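Long-range contact in putative D-alanine N-acetyltransferase of GNAT family (Desulfovibrio desulfuricans subsp. desulfuricans, PDB 2R7H), which probably transfers an acyl group, likely acetyl, to an acceptor not yet established, as other members of the GNAT family do: residues G63-E75 / M79-T91. Residues are numbered along the deposited sequence; the frame is centred on the assembly and turned at random.
Sequences GAACGYHFVFATE and MAGYACYGPTPAT
Phe70 and Phe72 of strand 69-75 both meet the CD2 side of the Tyr82 ring on the neighbouring strand 79-87. Phe70 and Tyr82 lie side by side and point the same way. Tyr82 CD2 meets the Phe70 ring at its edge, 4.0 Å from Phe70 CD2. Cys84 SG comes obliquely to the next atom of that ring, 3.7 Å from Phe70 CE2, a sulfur-aromatic contact. Met79, a selenomethionine, extends to its SE and then bends (chi3 -68°). The bend sets CE 3.5 Å from Phe72 CD1; SE itself makes an oblique Met-aromatic contact with the same ring. Helices 30-41 and 46-61 pack on this face. The Tyr82 hydroxyl is hydrogen-bonded to Trp99 NE1.

The two strands form an antiparallel beta hairpin within the mixed sheet of the GNAT fold. Paired backbone bonds join His69 to Tyr85 and Val71 to Ala83. The register slips at a classic beta bulge, where Ala80 and Gly81 both face Ala73. Ala73 O accepts Ala80 N at 2.8 Å and Gly81 N only weakly at 3.4 Å. Ala73 N donates to Gly81 O.

On the other face, the Tyr85 ring folds back across the hairpin (chi1 74°). His69 CB sits over one face of it, 3.7 Å from the ring centroid, in a CH-pi contact. The two rings are slid apart and barely overlap. A water lies 2.5 Å from Tyr85 OH and bonds weakly to Phe70 O. At the open end of the hairpin, another water donates to both Gly67 O and Pro87 O. Nearby, the Tyr68 side chain leaves the backbone away from strand 79-87; it lines the 2-ethoxyethanol pocket with Tyr98 and Trp99.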
ATOM      1  N   GLY B  63     -12.037  14.031  -7.598  1.00 66.54           N
ATOM      2  CA  GLY B  63     -11.770  13.944  -9.052  1.00 65.04           C
ATOM      3  C   GLY B  63     -10.554  13.063  -9.184  1.00 64.34           C
ATOM      4  O   GLY B  63     -10.336  12.202  -8.332  1.00 62.30           O
ATOM      5  N   ALA B  64      -9.743  13.291 -10.221  1.00 64.83           N
ATOM      6  CA  ALA B  64      -8.501  12.521 -10.426  1.00 63.57           C
ATOM      7  C   ALA B  64      -7.577  12.580  -9.190  1.00 62.20           C
ATOM      8  O   ALA B  64      -6.854  11.624  -8.922  1.00 62.87           O
ATOM      9  N   ALA B  65      -7.637  13.693  -8.442  1.00 61.28           N
ATOM     10  CA  ALA B  65      -6.864  13.932  -7.223  1.00 58.66           C
ATOM     11  C   ALA B  65      -6.792  12.796  -6.210  1.00 57.38           C
ATOM     12  O   ALA B  65      -5.779  12.642  -5.533  1.00 56.97           O
ATOM     13  N   CYS B  66      -7.852  11.996  -6.100  1.00 56.47           N
ATOM     14  CA  CYS B  66      -7.853  10.862  -5.169  1.00 55.77           C
ATOM     15  C   CYS B  66      -6.878   9.713  -5.603  1.00 54.37           C
ATOM     16  O   CYS B  66      -6.535   8.847  -4.795  1.00 54.63           O
ATOM     17  CB  CYS B  66      -9.268  10.307  -5.025  1.00 56.39           C
ATOM     18  SG  CYS B  66      -9.869   9.510  -6.576  1.00 57.94           S
ATOM     19  N   GLY B  67      -6.446   9.695  -6.861  1.00 53.24           N
ATOM     20  CA  GLY B  67      -5.535   8.661  -7.353  1.00 53.07           C
ATOM     21  C   GLY B  67      -6.169   7.315  -7.688  1.00 51.86           C
ATOM     22  O   GLY B  67      -5.459   6.309  -7.772  1.00 53.25           O
ATOM     23  N   TYR B  68      -7.489   7.303  -7.864  1.00 48.61           N
ATOM     24  CA  TYR B  68      -8.241   6.104  -8.201  1.00 46.91           C
ATOM     25  C   TYR B  68      -8.899   6.371  -9.556  1.00 44.30           C
ATOM     26  O   TYR B  68      -9.664   7.312  -9.706  1.00 45.96           O
ATOM     27  CB  TYR B  68      -9.289   5.750  -7.136  1.00 48.31           C
ATOM     28  CG  TYR B  68      -8.662   5.496  -5.799  1.00 47.68           C
ATOM     29  CD1 TYR B  68      -7.797   4.427  -5.649  1.00 58.17           C
ATOM     30  CD2 TYR B  68      -8.948   6.281  -4.688  1.00 51.89           C
ATOM     31  CE1 TYR B  68      -7.170   4.155  -4.458  1.00 54.77           C
ATOM     32  CE2 TYR B  68      -8.316   6.024  -3.460  1.00 53.42           C
ATOM     33  CZ  TYR B  68      -7.418   4.947  -3.369  1.00 56.71           C
ATOM     34  OH  TYR B  68      -6.765   4.616  -2.202  1.00 60.82           O
ATOM     35  N   HIS B  69      -8.577   5.518 -10.520  1.00 40.89           N
ATOM     36  CA  HIS B  69      -9.077   5.569 -11.873  1.00 39.18           C
ATOM     37  C   HIS B  69      -9.933   4.344 -12.101  1.00 35.42           C
ATOM     38  O   HIS B  69      -9.737   3.304 -11.458  1.00 35.93           O
ATOM     39  CB  HIS B  69      -7.898   5.596 -12.827  1.00 35.05           C
ATOM     40  CG  HIS B  69      -7.033   6.792 -12.641  1.00 42.15           C
ATOM     41  ND1 HIS B  69      -7.116   7.892 -13.462  1.00 45.83           N
ATOM     42  CD2 HIS B  69      -6.134   7.103 -11.678  1.00 40.95           C
ATOM     43  CE1 HIS B  69      -6.249   8.804 -13.053  1.00 49.74           C
ATOM     44  NE2 HIS B  69      -5.645   8.354 -11.970  1.00 39.92           N
ATOM     45  N   PHE B  70     -10.842   4.473 -13.060  1.00 35.70           N
ATOM     46  CA  PHE B  70     -11.825   3.455 -13.390  1.00 36.93           C
ATOM     47  C   PHE B  70     -12.057   3.268 -14.877  1.00 37.62           C
ATOM     48  O   PHE B  70     -11.934   4.226 -15.634  1.00 37.57           O
ATOM     49  CB  PHE B  70     -13.194   3.912 -12.824  1.00 37.21           C
ATOM     50  CG  PHE B  70     -13.220   4.060 -11.339  1.00 35.80           C
ATOM     51  CD1 PHE B  70     -12.886   5.258 -10.736  1.00 41.74           C
ATOM     52  CD2 PHE B  70     -13.520   2.983 -10.545  1.00 37.36           C
ATOM     53  CE1 PHE B  70     -12.867   5.389  -9.351  1.00 38.75           C
ATOM     54  CE2 PHE B  70     -13.493   3.108  -9.171  1.00 42.37           C
ATOM     55  CZ  PHE B  70     -13.163   4.316  -8.579  1.00 39.61           C
ATOM     56  N   VAL B  71     -12.368   2.025 -15.273  1.00 36.04           N
ATOM     57  CA  VAL B  71     -12.799   1.699 -16.668  1.00 34.06           C
ATOM     58  C   VAL B  71     -14.073   0.879 -16.419  1.00 33.21           C
ATOM     59  O   VAL B  71     -14.004  -0.189 -15.808  1.00 31.58           O
ATOM     60  CB  VAL B  71     -11.822   0.839 -17.518  1.00 32.59           C
ATOM     61  CG1 VAL B  71     -12.468   0.577 -18.895  1.00 30.12           C
ATOM     62  CG2 VAL B  71     -10.430   1.491 -17.663  1.00 28.52           C
ATOM     63  N   PHE B  72     -15.231   1.422 -16.790  1.00 35.72           N
ATOM     64  CA  PHE B  72     -16.517   0.752 -16.613  1.00 37.36           C
ATOM     65  C   PHE B  72     -16.972   0.140 -17.939  1.00 39.15           C
ATOM     66  O   PHE B  72     -16.979   0.838 -18.934  1.00 39.83           O
ATOM     67  CB  PHE B  72     -17.590   1.760 -16.168  1.00 38.10           C
ATOM     68  CG  PHE B  72     -17.235   2.539 -14.920  1.00 34.64           C
ATOM     69  CD1 PHE B  72     -17.290   1.936 -13.685  1.00 38.71           C
ATOM     70  CD2 PHE B  72     -16.867   3.878 -14.991  1.00 38.55           C
ATOM     71  CE1 PHE B  72     -16.974   2.636 -12.543  1.00 42.03           C
ATOM     72  CE2 PHE B  72     -16.569   4.591 -13.854  1.00 42.70           C
ATOM     73  CZ  PHE B  72     -16.622   3.963 -12.618  1.00 37.20           C
ATOM     74  N   ALA B  73     -17.293  -1.158 -17.965  1.00 40.11           N
ATOM     75  CA  ALA B  73     -17.804  -1.838 -19.164  1.00 37.88           C
ATOM     76  C   ALA B  73     -19.342  -1.789 -19.039  1.00 39.24           C
ATOM     77  O   ALA B  73     -19.900  -2.309 -18.053  1.00 37.20           O
ATOM     78  CB  ALA B  73     -17.304  -3.287 -19.215  1.00 34.29           C
ATOM     79  N   THR B  74     -20.027  -1.109 -19.968  1.00 40.93           N
ATOM     80  CA  THR B  74     -21.509  -1.025 -19.932  1.00 43.91           C
ATOM     81  C   THR B  74     -22.190  -1.631 -21.186  1.00 44.36           C
ATOM     82  O   THR B  74     -21.604  -1.659 -22.260  1.00 40.44           O
ATOM     83  CB  THR B  74     -22.017   0.423 -19.766  1.00 43.87           C
ATOM     84  OG1 THR B  74     -21.520   1.217 -20.850  1.00 49.28           O
ATOM     85  CG2 THR B  74     -21.574   1.024 -18.458  1.00 44.42           C
ATOM     86  N   GLU B  75     -23.410  -2.145 -21.001  1.00 50.06           N
ATOM     87  CA  GLU B  75     -24.258  -2.718 -22.083  1.00 55.03           C
ATOM     88  C   GLU B  75     -25.616  -2.102 -21.769  1.00 55.57           C
ATOM     89  O   GLU B  75     -26.184  -2.391 -20.704  1.00 54.26           O
ATOM     90  CB  GLU B  75     -24.395  -4.250 -22.057  1.00 55.54           C
ATOM     91  CG  GLU B  75     -23.088  -5.066 -22.097  1.00 63.24           C
ATOM     92  CD  GLU B  75     -23.343  -6.595 -22.172  1.00 61.59           C
ATOM     93  OE1 GLU B  75     -24.318  -6.992 -22.846  1.00 72.90           O
ATOM     94  OE2 GLU B  75     -22.547  -7.392 -21.609  1.00 68.05           O
HETATM   95  N   MSE B  79     -24.264  -1.950 -16.019  1.00 44.64           N
HETATM   96  CA  MSE B  79     -22.815  -2.099 -15.859  1.00 42.87           C
HETATM   97  C   MSE B  79     -22.460  -3.601 -15.844  1.00 41.39           C
HETATM   98  O   MSE B  79     -22.769  -4.318 -14.891  1.00 44.34           O
HETATM   99  CB  MSE B  79     -22.320  -1.405 -14.588  1.00 42.38           C
HETATM  100  CG  MSE B  79     -20.782  -1.455 -14.450  1.00 43.18           C
HETATM  101 SE   MSE B  79     -20.186  -0.566 -12.872  0.75 44.99          SE
HETATM  102  CE  MSE B  79     -20.699   1.252 -13.468  1.00 34.93           C
ATOM    103  N   ALA B  80     -21.814  -4.075 -16.902  1.00 39.67           N
ATOM    104  CA  ALA B  80     -21.400  -5.484 -17.031  1.00 39.96           C
ATOM    105  C   ALA B  80     -20.210  -5.831 -16.105  1.00 38.82           C
ATOM    106  O   ALA B  80     -20.061  -6.967 -15.643  1.00 39.87           O
ATOM    107  CB  ALA B  80     -21.054  -5.769 -18.475  1.00 39.85           C
ATOM    108  N   GLY B  81     -19.383  -4.828 -15.830  1.00 40.06           N
ATOM    109  CA  GLY B  81     -18.224  -4.978 -14.974  1.00 38.12           C
ATOM    110  C   GLY B  81     -17.351  -3.732 -14.985  1.00 35.93           C
ATOM    111  O   GLY B  81     -17.684  -2.716 -15.594  1.00 35.25           O
ATOM    112  N   TYR B  82     -16.241  -3.785 -14.267  1.00 34.67           N
ATOM    113  CA  TYR B  82     -15.355  -2.628 -14.221  1.00 34.12           C
ATOM    114  C   TYR B  82     -14.003  -3.003 -13.646  1.00 30.38           C
ATOM    115  O   TYR B  82     -13.835  -4.090 -13.067  1.00 29.60           O
ATOM    116  CB  TYR B  82     -15.963  -1.474 -13.389  1.00 34.30           C
ATOM    117  CG  TYR B  82     -15.764  -1.573 -11.906  1.00 35.29           C
ATOM    118  CD1 TYR B  82     -16.351  -2.583 -11.164  1.00 34.52           C
ATOM    119  CD2 TYR B  82     -15.029  -0.614 -11.231  1.00 39.10           C
ATOM    120  CE1 TYR B  82     -16.144  -2.685  -9.802  1.00 41.41           C
ATOM    121  CE2 TYR B  82     -14.820  -0.702  -9.876  1.00 38.75           C
ATOM    122  CZ  TYR B  82     -15.372  -1.735  -9.168  1.00 42.29           C
ATOM    123  OH  TYR B  82     -15.171  -1.787  -7.812  1.00 41.55           O
ATOM    124  N   ALA B  83     -13.053  -2.089 -13.825  1.00 30.52           N
ATOM    125  CA  ALA B  83     -11.688  -2.228 -13.295  1.00 29.68           C
ATOM    126  C   ALA B  83     -11.416  -0.934 -12.501  1.00 31.09           C
ATOM    127  O   ALA B  83     -11.902   0.137 -12.878  1.00 31.02           O
ATOM    128  CB  ALA B  83     -10.718  -2.363 -14.371  1.00 27.40           C
ATOM    129  N   CYS B  84     -10.684  -1.059 -11.406  1.00 30.25           N
ATOM    130  CA  CYS B  84     -10.306   0.037 -10.515  1.00 31.12           C
ATOM    131  C   CYS B  84      -8.764  -0.037 -10.438  1.00 28.52           C
ATOM    132  O   CYS B  84      -8.161  -1.116 -10.226  1.00 29.75           O
ATOM    133  CB  CYS B  84     -10.923  -0.141  -9.116  1.00 33.57           C
ATOM    134  SG  CYS B  84     -10.442   1.248  -8.054  1.00 50.39           S
ATOM    135  N   TYR B  85      -8.099   1.083 -10.644  1.00 27.85           N
ATOM    136  CA  TYR B  85      -6.636   1.088 -10.623  1.00 31.49           C
ATOM    137  C   TYR B  85      -6.095   2.483 -10.328  1.00 33.78           C
ATOM    138  O   TYR B  85      -6.835   3.432 -10.272  1.00 34.39           O
ATOM    139  CB  TYR B  85      -6.095   0.570 -11.985  1.00 32.88           C
ATOM    140  CG  TYR B  85      -6.233   1.543 -13.108  1.00 27.41           C
ATOM    141  CD1 TYR B  85      -7.410   1.691 -13.804  1.00 27.71           C
ATOM    142  CD2 TYR B  85      -5.162   2.379 -13.439  1.00 34.86           C
ATOM    143  CE1 TYR B  85      -7.502   2.629 -14.803  1.00 33.40           C
ATOM    144  CE2 TYR B  85      -5.240   3.275 -14.415  1.00 35.45           C
ATOM    145  CZ  TYR B  85      -6.400   3.417 -15.096  1.00 38.11           C
ATOM    146  OH  TYR B  85      -6.432   4.368 -16.063  1.00 41.57           O
ATOM    147  N   GLY B  86      -4.778   2.607 -10.158  1.00 34.66           N
ATOM    148  CA  GLY B  86      -4.231   3.927  -9.884  1.00 34.34           C
ATOM    149  C   GLY B  86      -2.737   3.969  -9.762  1.00 31.96           C
ATOM    150  O   GLY B  86      -2.095   2.937  -9.631  1.00 31.34           O
ATOM    151  N   PRO B  87      -2.152   5.183  -9.842  1.00 32.03           N
ATOM    152  CA  PRO B  87      -0.694   5.196  -9.688  1.00 27.91           C
ATOM    153  C   PRO B  87      -0.248   4.851  -8.271  1.00 29.30           C
ATOM    154  O   PRO B  87      -0.891   5.217  -7.281  1.00 32.29           O
ATOM    155  CB  PRO B  87      -0.318   6.627 -10.010  1.00 30.38           C
ATOM    156  CG  PRO B  87      -1.549   7.436  -9.585  1.00 27.61           C
ATOM    157  CD  PRO B  87      -2.681   6.536 -10.059  1.00 33.90           C
ATOM    158  N   THR B  88       0.845   4.113  -8.163  1.00 27.90           N
ATOM    159  CA  THR B  88       1.339   3.753  -6.854  1.00 29.77           C
ATOM    160  C   THR B  88       2.020   4.979  -6.196  1.00 32.88           C
ATOM    161  O   THR B  88       2.870   5.615  -6.829  1.00 36.98           O
ATOM    162  CB  THR B  88       2.370   2.651  -6.966  1.00 27.83           C
ATOM    163  OG1 THR B  88       1.789   1.579  -7.732  1.00 28.07           O
ATOM    164  CG2 THR B  88       2.736   2.167  -5.601  1.00 27.74           C
ATOM    165  N   PRO B  89       1.615   5.339  -4.967  1.00 34.18           N
ATOM    166  CA  PRO B  89       2.245   6.457  -4.293  1.00 34.13           C
ATOM    167  C   PRO B  89       3.749   6.309  -4.179  1.00 31.56           C
ATOM    168  O   PRO B  89       4.249   5.191  -4.065  1.00 31.76           O
ATOM    169  CB  PRO B  89       1.646   6.399  -2.873  1.00 35.97           C
ATOM    170  CG  PRO B  89       0.360   5.708  -3.004  1.00 38.11           C
ATOM    171  CD  PRO B  89       0.483   4.791  -4.177  1.00 37.14           C
ATOM    172  N   ALA B  90       4.448   7.431  -4.274  1.00 34.34           N
ATOM    173  CA  ALA B  90       5.893   7.508  -4.133  1.00 31.95           C
ATOM    174  C   ALA B  90       6.687   6.750  -5.191  1.00 34.74           C
ATOM    175  O   ALA B  90       7.761   6.257  -4.906  1.00 30.95           O
ATOM    176  CB  ALA B  90       6.283   7.028  -2.697  1.00 33.93           C
ATOM    177  N   THR B  91       6.168   6.659  -6.408  1.00 33.69           N
ATOM    178  CA  THR B  91       6.855   5.933  -7.476  1.00 30.98           C
ATOM    179  C   THR B  91       6.693   6.726  -8.765  1.00 32.58           C
ATOM    180  O   THR B  91       5.867   7.605  -8.833  1.00 34.10           O
ATOM    181  CB  THR B  91       6.203   4.552  -7.742  1.00 25.64           C
ATOM    182  OG1 THR B  91       4.999   4.698  -8.504  1.00 32.22           O
ATOM    183  CG2 THR B  91       5.967   3.776  -6.444  1.00 21.46           C
TER
HETATM  184  O   HOH W   1      -3.363   4.904  -6.526  1.00 50.15           O
HETATM  185  O   HOH W   2      -8.778   5.097 -16.626  1.00 52.12           O